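Local coordinates for protein archaeal actin homolog (Thermoplasma acidophilum, PDB 2FSJ) that polymerizes into bundles of helical filaments in a nucleotide-dependent reaction that runs best with ATP, as an archaeal relative of actin, MreB and ParM, at residues V88-G93 with S97-P102; P189-V194 with E213-L218; S231-K236 with G272-D277. One frame throughout, in Å; residues are numbered along the deposited sequence.

Interaction 1 of 3, residues V88-G93 with S97-P102; sequences VPQGDG and SKEAFP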
loop_
_atom_site.group_PDB
_atom_site.type_symbol
_atom_site.label_atom_id
_atom_site.label_comp_id
_atom_site.label_asym_id
_atom_site.label_seq_id
_atom_site.Cartn_x
_atom_site.Cartn_y
_atom_site.Cartn_z
ATOM N N VAL A 88 11.123 0.591 -8.084
ATOM C CA VAL A 88 9.976 0.288 -7.215
ATOM C C VAL A 88 10.478 0.096 -5.804
ATOM O O VAL A 88 11.664 -0.195 -5.591
ATOM C CB VAL A 88 9.213 -0.965 -7.731
ATOM C CG1 VAL A 88 8.745 -0.762 -9.185
ATOM C CG2 VAL A 88 10.041 -2.234 -7.614
ATOM N N PRO A 89 9.621 0.291 -4.804
ATOM C CA PRO A 89 10.057 0.140 -3.427
ATOM C C PRO A 89 10.453 -1.310 -3.097
ATOM O O PRO A 89 9.995 -2.248 -3.743
ATOM C CB PRO A 89 8.788 0.492 -2.640
ATOM C CG PRO A 89 8.081 1.391 -3.562
ATOM C CD PRO A 89 8.194 0.626 -4.863
ATOM N N GLN A 90 11.263 -1.459 -2.079
ATOM C CA GLN A 90 11.615 -2.788 -1.546
ATOM C C GLN A 90 10.488 -3.413 -0.724
ATOM O O GLN A 90 10.415 -4.639 -0.585
ATOM C CB GLN A 90 12.909 -2.683 -0.739
ATOM C CG GLN A 90 14.114 -2.397 -1.630
ATOM C CD GLN A 90 14.573 -3.639 -2.346
ATOM O OE1 GLN A 90 14.303 -3.806 -3.550
ATOM N NE2 GLN A 90 15.238 -4.543 -1.616
ATOM N N GLY A 91 9.578 -2.594 -0.214
ATOM C CA GLY A 91 8.416 -3.107 0.514
ATOM C C GLY A 91 7.507 -1.930 0.871
ATOM O O GLY A 91 7.779 -0.782 0.489
ATOM N N ASP A 92 6.471 -2.199 1.649
ATOM C CA ASP A 92 5.587 -1.131 2.186
ATOM C C ASP A 92 6.287 -0.248 3.255
ATOM O O ASP A 92 7.126 -0.709 4.060
ATOM C CB ASP A 92 4.348 -1.746 2.875
ATOM C CG ASP A 92 3.443 -2.530 1.939
ATOM O OD1 ASP A 92 3.322 -2.203 0.753
ATOM O OD2 ASP A 92 2.743 -3.478 2.362
ATOM N N GLY A 93 5.889 1.018 3.290
ATOM C CA GLY A 93 6.347 1.934 4.331
ATOM C C GLY A 93 7.849 2.130 4.475
ATOM O O GLY A 93 8.333 2.355 5.606
ATOM N N SER A 97 13.958 5.129 2.213
ATOM C CA SER A 97 14.676 4.480 1.147
ATOM C C SER A 97 14.850 5.384 -0.060
ATOM O O SER A 97 14.069 6.336 -0.295
ATOM C CB SER A 97 13.971 3.155 0.736
ATOM O OG SER A 97 12.689 3.383 0.180
ATOM N N LYS A 98 15.904 5.113 -0.814
ATOM C CA LYS A 98 16.134 5.812 -2.075
ATOM C C LYS A 98 14.982 5.617 -3.057
ATOM O O LYS A 98 14.600 6.542 -3.790
ATOM C CB LYS A 98 17.454 5.353 -2.721
ATOM N N GLU A 99 14.403 4.433 -3.044
ATOM C CA GLU A 99 13.326 4.098 -3.963
ATOM C C GLU A 99 12.038 4.871 -3.691
ATOM O O GLU A 99 11.313 5.198 -4.614
ATOM C CB GLU A 99 13.059 2.609 -3.925
ATOM C CG GLU A 99 14.185 1.745 -4.438
ATOM C CD GLU A 99 15.186 1.311 -3.364
ATOM O OE1 GLU A 99 15.165 1.806 -2.211
ATOM O OE2 GLU A 99 16.036 0.457 -3.694
ATOM N N ALA A 100 11.787 5.203 -2.438
ATOM C CA ALA A 100 10.621 5.954 -2.012
ATOM C C ALA A 100 10.692 7.453 -2.293
ATOM O O ALA A 100 9.646 8.072 -2.534
ATOM C CB ALA A 100 10.365 5.730 -0.477
ATOM N N PHE A 101 11.878 8.046 -2.266
ATOM C CA PHE A 101 11.962 9.497 -2.319
ATOM C C PHE A 101 11.281 10.131 -3.545
ATOM O O PHE A 101 10.498 11.053 -3.370
ATOM C CB PHE A 101 13.404 10.045 -2.114
ATOM C CG PHE A 101 13.427 11.522 -1.883
ATOM C CD1 PHE A 101 12.608 12.088 -0.943
ATOM C CD2 PHE A 101 14.189 12.368 -2.692
ATOM C CE1 PHE A 101 12.556 13.446 -0.771
ATOM C CE2 PHE A 101 14.160 13.761 -2.511
ATOM C CZ PHE A 101 13.347 14.292 -1.569
ATOM N N PRO A 102 11.548 9.677 -4.771
ATOM C CA PRO A 102 10.826 10.269 -5.918
ATOM C C PRO A 102 9.301 10.129 -5.804
ATOM O O PRO A 102 8.561 10.970 -6.299
ATOM C CB PRO A 102 11.395 9.536 -7.116
ATOM C CG PRO A 102 12.768 9.144 -6.683
ATOM C CD PRO A 102 12.563 8.673 -5.204
HETATM O O HOH W 1 12.495 0.653 -0.778
#

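Interaction 2 of 3, residues P189-V194 with E213-L218; sequences PGYGVV and EPVVEL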
loop_
_atom_site.group_PDB
_atom_site.type_symbol
_atom_site.label_atom_id
_atom_site.label_comp_id
_atom_site.label_asym_id
_atom_site.label_seq_id
_atom_site.Cartn_x
_atom_site.Cartn_y
_atom_site.Cartn_z
ATOM N N PRO A 189 -14.122 -5.660 24.599
ATOM C CA PRO A 189 -13.201 -6.767 24.871
ATOM C C PRO A 189 -13.061 -7.671 23.624
ATOM O O PRO A 189 -14.053 -7.923 22.919
ATOM C CB PRO A 189 -13.834 -7.466 26.100
ATOM C CG PRO A 189 -15.207 -6.925 26.232
ATOM C CD PRO A 189 -15.290 -5.667 25.503
ATOM N N GLY A 190 -11.844 -8.094 23.307
ATOM C CA GLY A 190 -11.601 -8.877 22.105
ATOM C C GLY A 190 -10.628 -8.188 21.124
ATOM O O GLY A 190 -10.242 -7.055 21.332
ATOM N N TYR A 191 -10.262 -8.911 20.062
ATOM C CA TYR A 191 -9.213 -8.517 19.137
ATOM C C TYR A 191 -9.804 -8.204 17.757
ATOM O O TYR A 191 -10.797 -8.791 17.334
ATOM C CB TYR A 191 -8.153 -9.643 18.979
ATOM C CG TYR A 191 -7.288 -9.943 20.201
ATOM C CD1 TYR A 191 -7.078 -8.995 21.188
ATOM C CD2 TYR A 191 -6.694 -11.175 20.374
ATOM C CE1 TYR A 191 -6.312 -9.249 22.284
ATOM C CE2 TYR A 191 -5.880 -11.441 21.505
ATOM C CZ TYR A 191 -5.715 -10.472 22.444
ATOM O OH TYR A 191 -4.945 -10.651 23.553
ATOM N N GLY A 192 -9.213 -7.222 17.093
ATOM C CA GLY A 192 -9.382 -6.987 15.665
ATOM C C GLY A 192 -8.158 -7.589 14.976
ATOM O O GLY A 192 -7.044 -7.405 15.416
ATOM N N VAL A 193 -8.363 -8.256 13.864
ATOM C CA VAL A 193 -7.284 -8.780 13.066
ATOM C C VAL A 193 -7.381 -8.181 11.668
ATOM O O VAL A 193 -8.344 -8.420 10.914
ATOM C CB VAL A 193 -7.257 -10.357 13.032
ATOM C CG1 VAL A 193 -6.062 -10.836 12.188
ATOM C CG2 VAL A 193 -7.157 -10.929 14.417
ATOM N N VAL A 194 -6.376 -7.384 11.315
ATOM C CA VAL A 194 -6.314 -6.726 10.019
ATOM C C VAL A 194 -5.380 -7.524 9.130
ATOM O O VAL A 194 -4.219 -7.716 9.488
ATOM C CB VAL A 194 -5.763 -5.266 10.137
ATOM C CG1 VAL A 194 -5.678 -4.629 8.756
ATOM C CG2 VAL A 194 -6.715 -4.411 11.073
ATOM N N GLU A 213 -4.423 -0.804 20.820
ATOM C CA GLU A 213 -2.980 -1.026 20.784
ATOM C C GLU A 213 -2.686 -2.366 20.108
ATOM O O GLU A 213 -3.405 -3.298 20.324
ATOM C CB GLU A 213 -2.374 -0.979 22.183
ATOM C CG GLU A 213 -2.353 0.416 22.774
ATOM C CD GLU A 213 -1.368 1.355 22.086
ATOM O OE1 GLU A 213 -0.191 0.971 21.984
ATOM O OE2 GLU A 213 -1.806 2.438 21.633
ATOM N N PRO A 214 -1.627 -2.453 19.305
ATOM C CA PRO A 214 -1.227 -3.731 18.730
ATOM C C PRO A 214 -0.819 -4.760 19.765
ATOM O O PRO A 214 -0.301 -4.423 20.833
ATOM C CB PRO A 214 0.013 -3.375 17.891
ATOM C CG PRO A 214 -0.019 -1.971 17.729
ATOM C CD PRO A 214 -0.705 -1.378 18.909
ATOM N N VAL A 215 -1.097 -6.020 19.431
ATOM C CA VAL A 215 -0.645 -7.136 20.187
ATOM C C VAL A 215 0.559 -7.701 19.401
ATOM O O VAL A 215 0.393 -8.413 18.389
ATOM C CB VAL A 215 -1.753 -8.202 20.378
ATOM C CG1 VAL A 215 -1.241 -9.290 21.274
ATOM C CG2 VAL A 215 -3.064 -7.563 20.942
ATOM N N VAL A 216 1.759 -7.367 19.847
ATOM C CA VAL A 216 2.958 -7.732 19.105
ATOM C C VAL A 216 3.108 -9.220 18.926
ATOM O O VAL A 216 3.572 -9.677 17.880
ATOM C CB VAL A 216 4.257 -7.076 19.662
ATOM C CG1 VAL A 216 4.133 -5.580 19.633
ATOM C CG2 VAL A 216 4.571 -7.546 21.076
ATOM N N GLU A 217 2.634 -10.000 19.903
ATOM C CA GLU A 217 2.839 -11.428 19.885
ATOM C C GLU A 217 2.006 -12.092 18.793
ATOM O O GLU A 217 2.250 -13.249 18.438
ATOM C CB GLU A 217 2.454 -12.025 21.260
ATOM C CG GLU A 217 3.343 -11.550 22.376
ATOM C CD GLU A 217 2.911 -10.224 22.989
ATOM O OE1 GLU A 217 1.925 -9.649 22.521
ATOM O OE2 GLU A 217 3.594 -9.743 23.942
ATOM N N LEU A 218 0.968 -11.384 18.320
ATOM C CA LEU A 218 -0.045 -11.931 17.417
ATOM C C LEU A 218 -0.035 -11.168 16.090
ATOM O O LEU A 218 -0.984 -11.259 15.343
ATOM C CB LEU A 218 -1.447 -11.837 18.048
ATOM C CG LEU A 218 -1.658 -12.672 19.333
ATOM C CD1 LEU A 218 -3.093 -12.567 19.799
ATOM C CD2 LEU A 218 -1.246 -14.111 19.156
#

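Interaction 3 of 3, residues S231-K236 with G272-D277; sequences SALSRK and GPILED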
loop_
_atom_site.group_PDB
_atom_site.type_symbol
_atom_site.label_atom_id
_atom_site.label_comp_id
_atom_site.label_asym_id
_atom_site.label_seq_id
_atom_site.Cartn_x
_atom_site.Cartn_y
_atom_site.Cartn_z
ATOM N N SER A 231 2.603 -15.089 -10.469
ATOM C CA SER A 231 3.701 -15.936 -10.953
ATOM C C SER A 231 3.224 -17.343 -11.262
ATOM O O SER A 231 3.648 -17.947 -12.277
ATOM C CB SER A 231 4.858 -15.984 -9.953
ATOM O OG SER A 231 5.465 -14.692 -9.952
ATOM N N ALA A 232 2.372 -17.877 -10.417
ATOM C CA ALA A 232 1.814 -19.215 -10.667
ATOM C C ALA A 232 0.984 -19.256 -11.979
ATOM O O ALA A 232 1.090 -20.185 -12.751
ATOM C CB ALA A 232 0.987 -19.717 -9.478
ATOM N N LEU A 233 0.202 -18.213 -12.251
ATOM C CA LEU A 233 -0.586 -18.157 -13.473
ATOM C C LEU A 233 0.321 -17.980 -14.701
ATOM O O LEU A 233 0.090 -18.577 -15.761
ATOM C CB LEU A 233 -1.639 -17.034 -13.387
ATOM C CG LEU A 233 -2.549 -16.816 -14.628
ATOM C CD1 LEU A 233 -3.184 -18.092 -15.090
ATOM C CD2 LEU A 233 -3.631 -15.776 -14.401
ATOM N N SER A 234 1.369 -17.185 -14.567
ATOM C CA SER A 234 2.341 -17.046 -15.633
ATOM C C SER A 234 3.038 -18.362 -15.994
ATOM O O SER A 234 3.200 -18.664 -17.195
ATOM C CB SER A 234 3.387 -16.021 -15.248
ATOM O OG SER A 234 4.320 -15.852 -16.307
ATOM N N ARG A 235 3.492 -19.096 -14.976
ATOM C CA ARG A 235 4.103 -20.392 -15.175
ATOM C C ARG A 235 3.166 -21.372 -15.872
ATOM O O ARG A 235 3.612 -22.137 -16.782
ATOM C CB ARG A 235 4.603 -21.001 -13.846
ATOM C CG ARG A 235 5.832 -20.280 -13.251
ATOM C CD ARG A 235 6.497 -21.063 -12.097
ATOM N NE ARG A 235 5.552 -21.305 -11.017
ATOM C CZ ARG A 235 5.280 -20.402 -10.065
ATOM N NH1 ARG A 235 5.909 -19.249 -10.044
ATOM N NH2 ARG A 235 4.369 -20.652 -9.141
ATOM N N LYS A 236 1.893 -21.348 -15.472
ATOM C CA LYS A 236 0.882 -22.242 -16.032
ATOM C C LYS A 236 0.639 -21.929 -17.520
ATOM O O LYS A 236 0.584 -22.850 -18.365
ATOM C CB LYS A 236 -0.424 -22.210 -15.202
ATOM C CG LYS A 236 -1.582 -23.046 -15.826
ATOM C CD LYS A 236 -2.800 -23.121 -14.961
ATOM C CE LYS A 236 -3.957 -23.869 -15.653
ATOM N NZ LYS A 236 -3.615 -25.289 -15.882
ATOM N N GLY A 272 -8.830 -19.255 -10.619
ATOM C CA GLY A 272 -9.609 -19.652 -9.467
ATOM C C GLY A 272 -8.905 -20.541 -8.453
ATOM O O GLY A 272 -8.794 -20.182 -7.280
ATOM N N PRO A 273 -8.466 -21.709 -8.872
ATOM C CA PRO A 273 -7.681 -22.624 -8.026
ATOM C C PRO A 273 -6.348 -22.085 -7.446
ATOM O O PRO A 273 -5.941 -22.497 -6.354
ATOM C CB PRO A 273 -7.415 -23.790 -8.978
ATOM C CG PRO A 273 -8.527 -23.719 -9.915
ATOM C CD PRO A 273 -8.751 -22.297 -10.193
ATOM N N ILE A 274 -5.688 -21.186 -8.171
ATOM C CA ILE A 274 -4.429 -20.574 -7.739
ATOM C C ILE A 274 -4.762 -19.581 -6.596
ATOM O O ILE A 274 -4.104 -19.569 -5.579
ATOM C CB ILE A 274 -3.765 -19.854 -8.935
ATOM C CG1 ILE A 274 -3.338 -20.882 -10.016
ATOM C CG2 ILE A 274 -2.605 -19.027 -8.498
ATOM C CD1 ILE A 274 -3.221 -20.296 -11.347
ATOM N N LEU A 275 -5.791 -18.776 -6.781
ATOM C CA LEU A 275 -6.275 -17.847 -5.759
ATOM C C LEU A 275 -6.802 -18.513 -4.502
ATOM O O LEU A 275 -6.585 -18.013 -3.381
ATOM C CB LEU A 275 -7.321 -16.889 -6.340
ATOM C CG LEU A 275 -6.790 -15.845 -7.329
ATOM C CD1 LEU A 275 -7.981 -15.196 -8.115
ATOM C CD2 LEU A 275 -5.919 -14.810 -6.697
ATOM N N GLU A 276 -7.450 -19.649 -4.646
ATOM C CA GLU A 276 -7.865 -20.435 -3.476
ATOM C C GLU A 276 -6.661 -20.991 -2.722
ATOM O O GLU A 276 -6.648 -21.011 -1.496
ATOM C CB GLU A 276 -8.732 -21.623 -3.902
ATOM C CG GLU A 276 -9.446 -22.287 -2.746
ATOM C CD GLU A 276 -10.948 -22.059 -2.850
ATOM O OE1 GLU A 276 -11.557 -22.640 -3.795
ATOM O OE2 GLU A 276 -11.510 -21.270 -2.026
ATOM N N ASP A 277 -5.647 -21.421 -3.458
ATOM C CA ASP A 277 -4.404 -21.865 -2.850
ATOM C C ASP A 277 -3.752 -20.734 -2.073
ATOM O O ASP A 277 -3.289 -20.963 -0.978
ATOM C CB ASP A 277 -3.406 -22.390 -3.883
ATOM C CG ASP A 277 -2.158 -22.950 -3.241
ATOM O OD1 ASP A 277 -2.251 -23.894 -2.421
ATOM O OD2 ASP A 277 -1.024 -22.472 -3.424
#

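Interaction 1 of 3, residues V88-G93 with S97-P102
The chain ahead of helix 101-111 doubles back beside the nucleotide site of this actin-like fold, and Glu99 closes the bend by lying along Val88, Pro89 and Gln90. Its CB and CG do most of the touching. CG comes to 3.4 Å from Val88 O, a van der Waals approach of a methylene to a carbonyl, while CB rests 3.9 Å from Pro89 CA. With CG turned beside its own backbone N (chi1 -66°) and the chain bent again at chi2 (90°), the carboxylate doubles round toward Gln90. There Glu99 OE2 stops 4.0 Å from Gln90 CG, and the carboxylate and the Gln90 amide are nearly parallel, their planes 21° apart. It is therefore the aliphatic part of Gln90 that the acid meets.

The polar link is a single water. Gln90 N donates to it at 2.8 Å, and the water passes its own protons on to Ser97 OG at 2.9 Å and, over a longer reach, to Glu99 OE1 at 3.2 Å. The Gln90 N-H is thus satisfied by the water, which also gives one carboxylate oxygen a partner and may help to orient the group. Ser97 OG is engaged further, since Ala100 N makes a weak bond to it.

Around the bend, Asp92 accepts from the backbone N of Tyr30, a residue of the ATP site whose side chain lies about 4 Å from that of Val88, and pairs through its other oxygen with Gln171. Gly93 is bonded by its backbone to Val28 at the end of strand 22-28, and Pro89 rests on Ser47 of strand 42-52, whose Trp49 donates to Glu99 O as helix 101-111 gets under way.

Interaction 2 of 3, residues P189-V194 with E213-L218
Tyr191 stretches its ring from strand 191-197 over the intervening strand 202-208 to meet Val215 and Leu218. From CB the side chain turns CG beside its own backbone N (chi1 -68°), which carries the ring outward to the second strand along the sheet. On one flank CD2 lies 3.9 Å from Leu218 CD1, and the next atom, Tyr191 CE2, closes on that same methyl to 3.5 Å. On the other flank Tyr191 CE1 meets Val215 CG2 at 3.9 Å. Both methyls reach the ring obliquely, and both side chains run across that of Tyr191 at about a right angle. At the tip, Tyr191 OH finds a weak hydrogen bond with Arg296.

What puts the two methyls together is a turn that interrupts strand 213-222. Leu218 N bonds back to Val215 O at 3.0 Å, and the backbone angles of Val216 and Glu217 between them are those of a type I turn, so the first and last residues of the turn present their side chains to the same ring.

Beneath it the tyrosine also touches Thr206 and Asn208, and Glu293 packs against both Tyr191 and Leu218. The contact itself is wholly apolar, aliphatic methyls against aromatic carbons, so shape and the hydrophobic effect hold it, while the phenol oxygen is turned to a polar partner.

Interaction 3 of 3, residues S231-K236 with G272-D277
The bond from Arg235 N to Ser231 O, 2.9 Å long, belongs to the helical turn that presents Ala232 and Leu233 to Ile274. The same carbonyl has a second neighbour: the Arg235 side chain folds back along its helix until one face of the guanidinium lies over Ser231 O and Ala232 CA, both toward the rim of the group. A second helical bond, Lys236 N to Ala232 O at 3.1 Å, continues the turn.

Across the gap the meeting is apolar, and Ile274 carries it with two different branches. CG2 stands anti to its backbone N and comes 3.8 Å from Ala232 CB, methyl to methyl. CG1 swings to the other side, beside that N (chi1 -66°), and sends CD1 over the backbone of Leu233. There Ile274 CD1 is 4.0 Å from Leu233 CA and 4.2 Å from Leu233 CB. The isoleucine thus straddles two consecutive residues, and the small alanine lets the helices approach until the CA atoms of Ala232 and Ile274 are 7.0 Å apart.

Ala229 extends the patch that Ile274 rests on, one turn earlier in helix 226-241, and Val270, one turn before Ile274 in helix 268-290, packs on Leu233 and Lys236. Helix 268-290 is kinked here, because Pro273 N has no bond to the turn before. The charged ends look to other partners: Lys236 NZ forms a salt bridge with Glu240, and Glu276 one with Arg313.

Leu233 stands about 8 Å, side chain to side chain, from Gln251 of the ATP site. Two helices packed through small and branched aliphatic side chains, one of them long and reaching back toward the four-stranded sheet, are consistent with the helical part of subdomain IIB of the actin fold.

From the N terminus, interaction 1 comes first and closes a short bend, with three residues between its segments, where the loop after strand 74-77 enters helix 101-111. Interaction 2 spans eighteen residues, chiefly strand 202-208 and its connections, and joins two strands of the four-stranded sheet. Strand 213-222 then leads into helix 226-241, which opens interaction 3; that contact closes over thirty-five residues, including helix 247-253 and the hairpin 258-265, when helix 268-290 arrives. The three follow in series, none nested or crossed. Their centres lie 27 to 31 Å apart and they do not touch, so each is a separate local contact: at the entry to helix 101-111, across the four-stranded sheet, and between helices 226-241 and 268-290.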